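Local coordinates for glycerol trinitrate reductase (Agrobacterium tumefaciens, PDB 5EPD), which probably uses FMN to reduce glycerol trinitrate, as a member of the old yellow enzyme family, at residues R309-N314 and G329-I334. Residues are numbered along the deposited sequence; the frame is centred on the assembly and turned at random.
Sequences RTYIAN and GRADLI
Asp-332, just ahead of strand 333-336, grips Tyr-311 of the neighbouring strand 310-313 through both its backbone N-H and its carboxylate. Followed outward, its CB lies 3.8 Å from both Thr-310 CG2 and Tyr-311 O, and CG sits beside its own backbone N (chi1 -51°), which brings the carboxylate level with the amide of Tyr-311. OD2 accepts Tyr-311 N at 2.8 Å (N-H...O 161°), on its anti side and 18° out of the carboxylate plane, and also comes close to Thr-310 CA; OD1 forms a salt bridge with Arg-304 of helix 300-306. In return Asp-332 N donates to Tyr-311 O at 3.0 Å, in the carbonyl plane, while Leu-333 N adds a weak bond to the same oxygen.

Further along, Ala-313 N binds Leu-333 O at 3.1 Å, and the bridges Ile-312 with Leu-333 and Ala-313 with Ile-334 are parallel. These pair strands seven and eight of the closed TIM barrel, joined by helix 319-327 in a beta-alpha-beta crossover.

On one face of this pair, Leu-333 CD1 touches Thr-310 CG2 at 3.8 Å and Ile-312 CG1 at 3.9 Å. Ala-313 CB points to the other face, the one that carries Ile-334, where it meets Ala-331 CB at 3.7 Å and lies at the in-plane edge of the Tyr-311 ring. Arg-330 O sits above one face of that ring, offset toward its rim, and Tyr-311 OH is hydrogen-bonded to Glu-286.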
ATOM      1  N   ARG A 309     -12.168  14.785  -0.913  1.00 38.87           N
ATOM      2  CA  ARG A 309     -12.523  13.748   0.064  1.00 40.07           C
ATOM      3  C   ARG A 309     -11.383  13.553   1.083  1.00 38.35           C
ATOM      4  O   ARG A 309     -10.591  14.473   1.318  1.00 35.89           O
ATOM      5  CB  ARG A 309     -12.831  12.447  -0.686  1.00 44.07           C
ATOM      6  CG  ARG A 309     -14.298  12.192  -0.965  1.00 48.54           C
ATOM      7  CD  ARG A 309     -14.803  12.937  -2.178  1.00 50.52           C
ATOM      8  NE  ARG A 309     -16.167  12.509  -2.486  1.00 55.98           N
ATOM      9  CZ  ARG A 309     -16.721  12.498  -3.702  1.00 59.60           C
ATOM     10  NH1 ARG A 309     -16.045  12.864  -4.791  1.00 59.12           N
ATOM     11  NH2 ARG A 309     -17.977  12.100  -3.833  1.00 59.25           N
ATOM     12  N   THR A 310     -11.287  12.354   1.665  1.00 37.84           N
ATOM     13  CA  THR A 310     -10.261  12.025   2.674  1.00 36.44           C
ATOM     14  C   THR A 310      -8.793  12.074   2.212  1.00 36.85           C
ATOM     15  O   THR A 310      -8.424  11.584   1.129  1.00 37.54           O
ATOM     16  CB  THR A 310     -10.523  10.634   3.252  1.00 37.00           C
ATOM     17  OG1 THR A 310     -11.883  10.581   3.684  1.00 37.28           O
ATOM     18  CG2 THR A 310      -9.578  10.308   4.422  1.00 35.34           C
ATOM     19  N   TYR A 311      -7.967  12.678   3.062  1.00 36.19           N
ATOM     20  CA  TYR A 311      -6.510  12.669   2.907  1.00 34.59           C
ATOM     21  C   TYR A 311      -5.982  11.832   4.088  1.00 31.89           C
ATOM     22  O   TYR A 311      -6.261  12.123   5.258  1.00 28.65           O
ATOM     23  CB  TYR A 311      -5.996  14.102   2.931  1.00 32.37           C
ATOM     24  CG  TYR A 311      -4.520  14.330   2.653  1.00 33.71           C
ATOM     25  CD1 TYR A 311      -3.523  13.973   3.582  1.00 33.23           C
ATOM     26  CD2 TYR A 311      -4.118  15.001   1.492  1.00 33.75           C
ATOM     27  CE1 TYR A 311      -2.169  14.251   3.324  1.00 33.94           C
ATOM     28  CE2 TYR A 311      -2.778  15.285   1.231  1.00 33.82           C
ATOM     29  CZ  TYR A 311      -1.805  14.920   2.135  1.00 33.96           C
ATOM     30  OH  TYR A 311      -0.492  15.229   1.825  1.00 35.08           O
ATOM     31  N   ILE A 312      -5.299  10.743   3.762  1.00 30.31           N
ATOM     32  CA  ILE A 312      -4.571   9.980   4.758  1.00 29.70           C
ATOM     33  C   ILE A 312      -3.104  10.389   4.675  1.00 30.59           C
ATOM     34  O   ILE A 312      -2.447  10.203   3.629  1.00 32.29           O
ATOM     35  CB  ILE A 312      -4.678   8.467   4.519  1.00 28.90           C
ATOM     36  CG1 ILE A 312      -6.151   8.059   4.401  1.00 28.44           C
ATOM     37  CG2 ILE A 312      -3.954   7.710   5.631  1.00 28.38           C
ATOM     38  CD1 ILE A 312      -6.380   6.576   4.186  1.00 28.43           C
ATOM     39  N   ALA A 313      -2.598  10.960   5.765  1.00 29.76           N
ATOM     40  CA  ALA A 313      -1.198  11.346   5.857  1.00 30.53           C
ATOM     41  C   ALA A 313      -0.326  10.267   6.537  1.00 32.98           C
ATOM     42  O   ALA A 313      -0.731   9.631   7.524  1.00 31.36           O
ATOM     43  CB  ALA A 313      -1.087  12.671   6.591  1.00 31.76           C
ATOM     44  N   ASN A 314       0.873  10.057   5.994  1.00 36.95           N
ATOM     45  CA  ASN A 314       1.805   9.103   6.558  1.00 38.98           C
ATOM     46  C   ASN A 314       3.141   9.762   6.926  1.00 39.42           C
ATOM     47  O   ASN A 314       3.914  10.102   6.041  1.00 41.36           O
ATOM     48  CB  ASN A 314       1.992   7.945   5.576  1.00 40.03           C
ATOM     49  CG  ASN A 314       2.940   6.886   6.101  1.00 41.63           C
ATOM     50  OD1 ASN A 314       4.012   6.682   5.551  1.00 48.21           O
ATOM     51  ND2 ASN A 314       2.566   6.235   7.180  1.00 41.74           N
ATOM     52  N   GLY A 329      -6.312  20.786  10.035  1.00 53.76           N
ATOM     53  CA  GLY A 329      -7.064  20.546   8.790  1.00 49.07           C
ATOM     54  C   GLY A 329      -6.228  19.993   7.643  1.00 48.90           C
ATOM     55  O   GLY A 329      -6.716  19.919   6.516  1.00 49.53           O
ATOM     56  N   ARG A 330      -4.984  19.589   7.921  1.00 46.50           N
ATOM     57  CA  ARG A 330      -4.051  19.072   6.900  1.00 46.12           C
ATOM     58  C   ARG A 330      -4.379  17.647   6.442  1.00 44.45           C
ATOM     59  O   ARG A 330      -4.095  17.280   5.287  1.00 44.12           O
ATOM     60  CB  ARG A 330      -2.618  19.086   7.427  1.00 49.24           C
ATOM     61  CG  ARG A 330      -2.143  20.461   7.848  1.00 55.59           C
ATOM     62  CD  ARG A 330      -0.998  20.387   8.841  1.00 61.50           C
ATOM     63  NE  ARG A 330      -0.060  21.481   8.609  1.00 69.44           N
ATOM     64  CZ  ARG A 330       1.062  21.394   7.891  1.00 76.32           C
ATOM     65  NH1 ARG A 330       1.444  20.246   7.334  1.00 73.83           N
ATOM     66  NH2 ARG A 330       1.821  22.475   7.736  1.00 82.57           N
ATOM     67  N   ALA A 331      -4.958  16.850   7.346  1.00 41.38           N
ATOM     68  CA  ALA A 331      -5.380  15.481   7.045  1.00 38.60           C
ATOM     69  C   ALA A 331      -6.588  15.102   7.848  1.00 38.27           C
ATOM     70  O   ALA A 331      -6.916  15.746   8.849  1.00 36.07           O
ATOM     71  CB  ALA A 331      -4.265  14.492   7.335  1.00 39.13           C
ATOM     72  N   ASP A 332      -7.225  14.020   7.409  1.00 37.22           N
ATOM     73  CA  ASP A 332      -8.399  13.446   8.078  1.00 35.16           C
ATOM     74  C   ASP A 332      -8.068  12.165   8.871  1.00 33.90           C
ATOM     75  O   ASP A 332      -8.722  11.864   9.866  1.00 32.80           O
ATOM     76  CB  ASP A 332      -9.430  13.127   7.010  1.00 35.32           C
ATOM     77  CG  ASP A 332      -9.688  14.308   6.100  1.00 36.02           C
ATOM     78  OD1 ASP A 332     -10.038  15.371   6.658  1.00 32.96           O
ATOM     79  OD2 ASP A 332      -9.501  14.186   4.856  1.00 32.98           O
ATOM     80  N   LEU A 333      -7.071  11.409   8.397  1.00 31.44           N
ATOM     81  CA  LEU A 333      -6.579  10.208   9.065  1.00 30.33           C
ATOM     82  C   LEU A 333      -5.045  10.252   9.094  1.00 33.78           C
ATOM     83  O   LEU A 333      -4.405  10.921   8.262  1.00 33.98           O
ATOM     84  CB  LEU A 333      -7.056   8.973   8.314  1.00 29.22           C
ATOM     85  CG  LEU A 333      -8.560   8.907   8.035  1.00 29.40           C
ATOM     86  CD1 LEU A 333      -8.887   7.709   7.162  1.00 29.98           C
ATOM     87  CD2 LEU A 333      -9.328   8.821   9.348  1.00 31.04           C
ATOM     88  N   ILE A 334      -4.443   9.568  10.059  1.00 35.56           N
ATOM     89  CA  ILE A 334      -2.995   9.463  10.076  1.00 37.12           C
ATOM     90  C   ILE A 334      -2.616   7.985  10.174  1.00 35.96           C
ATOM     91  O   ILE A 334      -3.188   7.230  10.972  1.00 31.10           O
ATOM     92  CB  ILE A 334      -2.331  10.383  11.125  1.00 42.40           C
ATOM     93  CG1 ILE A 334      -0.891   9.952  11.406  1.00 45.75           C
ATOM     94  CG2 ILE A 334      -3.113  10.393  12.418  1.00 48.71           C
ATOM     95  CD1 ILE A 334       0.093  11.106  11.443  1.00 50.80           C
TER